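Local coordinates for alpha-galactosidase (Lactobacillus brevis, PDB 3MI6), which probably hydrolyses terminal, non-reducing alpha-D-galactose residues from alpha-D-galactosides such as galactose oligosaccharides, galactomannans and galactolipids, as a family 36 glycoside hydrolase, at residues V353-A356 and K357-G360; K621-A624 and F625-Y629. All blocks are in the same frame, centred on the assembly; numbering follows the deposited sequence.

Contact 1 of 2, residues V353-A356 and K357-G360; sequences VNQA and KRLG
The guanidinium of R358 lies back over the helix that carries it, with one face against the backbone of N354 and Q355: N354 O sits 3.6 Å above the guanidinium plane, offset toward its rim, and Q355 N lies over its centre. R358 NH2 also comes within 3.8 Å of N354 CB. This is the C-terminal end of helix 346-358 in the TIM barrel, closed by a Schellman motif at G360. The Q355 side chain crosses that of R358 at about a right angle, its amide plane turned 69° from the guanidinium; the contact, NE2 to R358 CB at 4.0 Å, is loose. Q355 CG leaves anti to the backbone N (chi1 176°) and the chain then bends at chi2, which swings the amide back toward the last turn. K357 takes another direction, its NZ hydrogen-bonding to Q405 O. In the backbone the helix tightens as it ends: K357 N bonds to V353 O, whereas L359 N bonds to A356 O and only weakly to Q355 O. L359 turns its side chain onto L616 and V619 of helix 613-628. With positive phi, G360 closes the turn, its N donating to K357 O at 2.9 Å.

Contact 2 of 2, residues K621-A624 and F625-Y629; sequences KQVA and FYKCY
Helix 613-628, which follows the last strand of the TIM barrel and leads toward the C-terminal beta domain, ends in this contact. V623 and K627, one turn apart, lie side by side and point the same way. K627 CG, anti to its own carbonyl carbon (chi1 -71°), and CD run past V623 O, and the extended chain goes on until CE rests on V623 CG1 at 3.7 Å. The ammonium continues past the valine to hydrogen-bond G360 O, with E362 a long, weak ion-pair partner. An alanine in place of K627 would probably leave G360 O without this donor and uncover one flank of V623. Four regular backbone bonds tie the turns together, from F625 N to K621 O at 2.8 Å through to C628 N on A624 O at 3.0 Å. Around the axis the side chains part: Q622 bonds Y604 OH, Y626 OH meets G600 O, and the F625 ring meets F598 with planes about 55° apart, also touching I665 of the C-terminal sheet. Polar grips on the barrel thus combine with nonpolar packing against the next domain, and K627's methylene chain serves as nonpolar neighbour while its charged end bonds the G360 carbonyl.

Contacts 1 and 2 are both ends of helices in the same TIM-barrel region, about 15 Å apart between centres, and both are partly buried. They meet directly: K627 NZ lies 2.6 Å from G360 O, a probable hydrogen bond, and V623 CG1 packs on the same oxygen at 3.7 Å. The lysine of contact 2 thus reaches the glycine of the Schellman motif of contact 1. Their chemistry differs. In 353-360 the bonding goes over from i+4 bonds, two of them weak, to an i+3 bond at L359, and the exposed polar side chains belong to the outer side while buried L359 faces the other helix. In 621-629 regular i+4 bonds persist to C628, and the buried polar groups are satisfied by the barrel.

Contact 1 of 2, residues V353-A356 and K357-G360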
ATOM      1  N   VAL D 353      36.399  29.893 -27.301  1.00 61.77           N
ATOM      2  CA  VAL D 353      36.885  30.745 -26.225  1.00 62.98           C
ATOM      3  C   VAL D 353      36.475  32.211 -26.411  1.00 61.08           C
ATOM      4  O   VAL D 353      36.147  32.895 -25.442  1.00 55.99           O
ATOM      5  CB  VAL D 353      38.425  30.621 -26.061  1.00 59.87           C
ATOM      6  CG1 VAL D 353      38.991  31.821 -25.329  1.00 60.59           C
ATOM      7  CG2 VAL D 353      38.779  29.338 -25.337  1.00 57.61           C
ATOM      8  N   ASN D 354      36.486  32.679 -27.659  1.00 63.24           N
ATOM      9  CA  ASN D 354      36.177  34.073 -27.978  1.00 61.95           C
ATOM     10  C   ASN D 354      34.706  34.401 -27.842  1.00 58.48           C
ATOM     11  O   ASN D 354      34.340  35.419 -27.252  1.00 55.97           O
ATOM     12  CB  ASN D 354      36.649  34.423 -29.387  1.00 63.17           C
ATOM     13  CG  ASN D 354      38.074  34.923 -29.412  1.00 64.29           C
ATOM     14  OD1 ASN D 354      38.766  34.803 -30.427  1.00 69.05           O
ATOM     15  ND2 ASN D 354      38.525  35.492 -28.294  1.00 58.93           N
ATOM     16  N   GLN D 355      33.871  33.540 -28.412  1.00 57.29           N
ATOM     17  CA  GLN D 355      32.432  33.649 -28.241  1.00 58.24           C
ATOM     18  C   GLN D 355      32.069  33.495 -26.769  1.00 57.28           C
ATOM     19  O   GLN D 355      31.226  34.228 -26.252  1.00 55.55           O
ATOM     20  CB  GLN D 355      31.705  32.586 -29.065  1.00 59.61           C
ATOM     21  CG  GLN D 355      30.193  32.569 -28.862  1.00 56.48           C
ATOM     22  CD  GLN D 355      29.520  33.797 -29.439  1.00 57.08           C
ATOM     23  OE1 GLN D 355      28.969  33.757 -30.537  1.00 57.21           O
ATOM     24  NE2 GLN D 355      29.562  34.895 -28.703  1.00 55.05           N
ATOM     25  N   ALA D 356      32.707  32.540 -26.097  1.00 55.96           N
ATOM     26  CA  ALA D 356      32.414  32.272 -24.696  1.00 51.19           C
ATOM     27  C   ALA D 356      32.513  33.543 -23.871  1.00 51.38           C
ATOM     28  O   ALA D 356      31.653  33.822 -23.036  1.00 50.36           O
ATOM     29  CB  ALA D 356      33.347  31.229 -24.161  1.00 53.53           C
ATOM     30  N   LYS D 357      33.568  34.305 -24.123  1.00 51.86           N
ATOM     31  CA  LYS D 357      33.847  35.542 -23.412  1.00 52.97           C
ATOM     32  C   LYS D 357      32.738  36.585 -23.590  1.00 52.21           C
ATOM     33  O   LYS D 357      32.307  37.206 -22.621  1.00 48.69           O
ATOM     34  CB  LYS D 357      35.205  36.090 -23.870  1.00 56.16           C
ATOM     35  CG  LYS D 357      35.451  37.572 -23.624  1.00 63.65           C
ATOM     36  CD  LYS D 357      36.006  37.872 -22.237  1.00 67.17           C
ATOM     37  CE  LYS D 357      36.638  39.275 -22.204  1.00 72.57           C
ATOM     38  NZ  LYS D 357      36.988  39.738 -20.817  1.00 77.72           N
ATOM     39  N   ARG D 358      32.275  36.774 -24.821  1.00 52.25           N
ATOM     40  CA  ARG D 358      31.257  37.784 -25.100  1.00 54.40           C
ATOM     41  C   ARG D 358      29.958  37.451 -24.391  1.00 52.57           C
ATOM     42  O   ARG D 358      29.096  38.309 -24.232  1.00 55.13           O
ATOM     43  CB  ARG D 358      31.013  37.935 -26.607  1.00 57.41           C
ATOM     44  CG  ARG D 358      32.217  38.464 -27.381  1.00 58.03           C
ATOM     45  CD  ARG D 358      32.014  38.379 -28.893  1.00 62.58           C
ATOM     46  NE  ARG D 358      33.264  38.052 -29.582  1.00 68.44           N
ATOM     47  CZ  ARG D 358      33.354  37.227 -30.627  1.00 72.56           C
ATOM     48  NH1 ARG D 358      32.256  36.642 -31.111  1.00 65.77           N
ATOM     49  NH2 ARG D 358      34.541  36.983 -31.186  1.00 68.75           N
ATOM     50  N   LEU D 359      29.832  36.199 -23.962  1.00 50.50           N
ATOM     51  CA  LEU D 359      28.640  35.722 -23.280  1.00 47.84           C
ATOM     52  C   LEU D 359      28.748  35.899 -21.772  1.00 46.83           C
ATOM     53  O   LEU D 359      27.757  35.765 -21.043  1.00 43.11           O
ATOM     54  CB  LEU D 359      28.414  34.250 -23.602  1.00 47.27           C
ATOM     55  CG  LEU D 359      27.821  33.986 -24.974  1.00 46.18           C
ATOM     56  CD1 LEU D 359      27.432  32.528 -25.091  1.00 44.65           C
ATOM     57  CD2 LEU D 359      26.616  34.885 -25.151  1.00 43.74           C
ATOM     58  N   GLY D 360      29.964  36.180 -21.314  1.00 47.73           N
ATOM     59  CA  GLY D 360      30.226  36.425 -19.911  1.00 43.68           C
ATOM     60  C   GLY D 360      30.710  35.195 -19.177  1.00 42.87           C
ATOM     61  O   GLY D 360      30.810  35.201 -17.947  1.00 42.41           O
TER

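Contact 2 of 2, residues K621-A624 and F625-Y629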
ATOM      1  N   LYS D 621      21.988  35.948 -20.990  1.00 39.34           N
ATOM      2  CA  LYS D 621      21.120  36.405 -19.913  1.00 42.61           C
ATOM      3  C   LYS D 621      21.057  35.393 -18.783  1.00 39.38           C
ATOM      4  O   LYS D 621      21.039  35.776 -17.609  1.00 39.25           O
ATOM      5  CB  LYS D 621      19.723  36.785 -20.421  1.00 46.82           C
ATOM      6  CG  LYS D 621      19.727  37.978 -21.362  1.00 52.33           C
ATOM      7  CD  LYS D 621      18.329  38.518 -21.621  1.00 63.18           C
ATOM      8  CE  LYS D 621      18.398  39.766 -22.499  1.00 73.64           C
ATOM      9  NZ  LYS D 621      17.068  40.414 -22.688  1.00 83.65           N
ATOM     10  N   GLN D 622      21.042  34.108 -19.134  1.00 37.74           N
ATOM     11  CA  GLN D 622      21.164  33.052 -18.134  1.00 36.70           C
ATOM     12  C   GLN D 622      22.413  33.256 -17.263  1.00 36.29           C
ATOM     13  O   GLN D 622      22.356  33.115 -16.035  1.00 36.17           O
ATOM     14  CB  GLN D 622      21.200  31.673 -18.788  1.00 35.82           C
ATOM     15  CG  GLN D 622      19.951  31.304 -19.552  1.00 37.08           C
ATOM     16  CD  GLN D 622      19.951  29.848 -19.981  1.00 36.42           C
ATOM     17  OE1 GLN D 622      20.994  29.215 -20.011  1.00 37.27           O
ATOM     18  NE2 GLN D 622      18.777  29.309 -20.307  1.00 37.24           N
ATOM     19  N   VAL D 623      23.528  33.605 -17.899  1.00 35.18           N
ATOM     20  CA  VAL D 623      24.792  33.813 -17.204  1.00 33.80           C
ATOM     21  C   VAL D 623      24.781  35.038 -16.276  1.00 36.75           C
ATOM     22  O   VAL D 623      25.276  34.969 -15.145  1.00 35.65           O
ATOM     23  CB  VAL D 623      25.966  33.885 -18.209  1.00 36.88           C
ATOM     24  CG1 VAL D 623      27.289  34.217 -17.493  1.00 39.27           C
ATOM     25  CG2 VAL D 623      26.084  32.575 -18.968  1.00 32.38           C
ATOM     26  N   ALA D 624      24.211  36.151 -16.745  1.00 38.61           N
ATOM     27  CA  ALA D 624      24.071  37.353 -15.913  1.00 35.90           C
ATOM     28  C   ALA D 624      23.126  37.070 -14.757  1.00 34.80           C
ATOM     29  O   ALA D 624      23.357  37.487 -13.624  1.00 34.41           O
ATOM     30  CB  ALA D 624      23.559  38.500 -16.727  1.00 32.58           C
ATOM     31  N   PHE D 625      22.061  36.342 -15.050  1.00 33.84           N
ATOM     32  CA  PHE D 625      21.121  35.966 -14.018  1.00 35.52           C
ATOM     33  C   PHE D 625      21.796  35.079 -12.984  1.00 36.89           C
ATOM     34  O   PHE D 625      21.677  35.311 -11.779  1.00 36.78           O
ATOM     35  CB  PHE D 625      19.921  35.229 -14.613  1.00 34.42           C
ATOM     36  CG  PHE D 625      18.927  34.783 -13.586  1.00 33.51           C
ATOM     37  CD1 PHE D 625      18.168  35.711 -12.896  1.00 32.74           C
ATOM     38  CD2 PHE D 625      18.747  33.445 -13.311  1.00 33.83           C
ATOM     39  CE1 PHE D 625      17.255  35.313 -11.955  1.00 34.01           C
ATOM     40  CE2 PHE D 625      17.823  33.037 -12.368  1.00 33.10           C
ATOM     41  CZ  PHE D 625      17.081  33.968 -11.697  1.00 35.03           C
ATOM     42  N   TYR D 626      22.495  34.051 -13.457  1.00 34.86           N
ATOM     43  CA  TYR D 626      23.117  33.106 -12.551  1.00 33.41           C
ATOM     44  C   TYR D 626      24.157  33.784 -11.682  1.00 36.21           C
ATOM     45  O   TYR D 626      24.233  33.518 -10.474  1.00 35.20           O
ATOM     46  CB  TYR D 626      23.749  31.959 -13.317  1.00 33.14           C
ATOM     47  CG  TYR D 626      24.378  30.916 -12.425  1.00 33.93           C
ATOM     48  CD1 TYR D 626      23.592  29.976 -11.767  1.00 33.78           C
ATOM     49  CD2 TYR D 626      25.760  30.859 -12.247  1.00 33.23           C
ATOM     50  CE1 TYR D 626      24.167  29.008 -10.948  1.00 34.87           C
ATOM     51  CE2 TYR D 626      26.345  29.900 -11.430  1.00 33.55           C
ATOM     52  CZ  TYR D 626      25.547  28.975 -10.788  1.00 35.44           C
ATOM     53  OH  TYR D 626      26.116  28.013  -9.994  1.00 34.06           O
ATOM     54  N   LYS D 627      24.960  34.654 -12.299  1.00 36.67           N
ATOM     55  CA  LYS D 627      26.004  35.388 -11.580  1.00 36.85           C
ATOM     56  C   LYS D 627      25.413  36.286 -10.483  1.00 34.22           C
ATOM     57  O   LYS D 627      25.934  36.343  -9.368  1.00 34.36           O
ATOM     58  CB  LYS D 627      26.837  36.235 -12.544  1.00 36.85           C
ATOM     59  CG  LYS D 627      27.778  35.474 -13.478  1.00 38.57           C
ATOM     60  CD  LYS D 627      28.541  36.467 -14.356  1.00 37.74           C
ATOM     61  CE  LYS D 627      29.626  35.799 -15.160  1.00 41.65           C
ATOM     62  NZ  LYS D 627      30.456  36.798 -15.907  1.00 41.04           N
ATOM     63  N   CYS D 628      24.331  36.984 -10.821  1.00 34.95           N
ATOM     64  CA  CYS D 628      23.620  37.884  -9.905  1.00 35.28           C
ATOM     65  C   CYS D 628      23.244  37.124  -8.642  1.00 36.35           C
ATOM     66  O   CYS D 628      23.315  37.655  -7.547  1.00 39.60           O
ATOM     67  CB  CYS D 628      22.362  38.442 -10.605  1.00 37.75           C
ATOM     68  SG  CYS D 628      21.406  39.849  -9.840  1.00 58.51           S
ATOM     69  N   TYR D 629      22.872  35.862  -8.792  1.00 34.27           N
ATOM     70  CA  TYR D 629      22.357  35.120  -7.664  1.00 33.65           C
ATOM     71  C   TYR D 629      23.205  33.901  -7.378  1.00 34.54           C
ATOM     72  O   TYR D 629      22.702  32.880  -6.900  1.00 34.13           O
ATOM     73  CB  TYR D 629      20.903  34.695  -7.926  1.00 35.94           C
ATOM     74  CG  TYR D 629      19.905  35.829  -7.961  1.00 36.25           C
ATOM     75  CD1 TYR D 629      19.421  36.387  -6.786  1.00 39.55           C
ATOM     76  CD2 TYR D 629      19.438  36.335  -9.164  1.00 36.86           C
ATOM     77  CE1 TYR D 629      18.503  37.424  -6.804  1.00 39.71           C
ATOM     78  CE2 TYR D 629      18.521  37.371  -9.191  1.00 39.68           C
ATOM     79  CZ  TYR D 629      18.058  37.911  -8.003  1.00 39.52           C
ATOM     80  OH  TYR D 629      17.151  38.944  -8.016  1.00 41.47           O
TER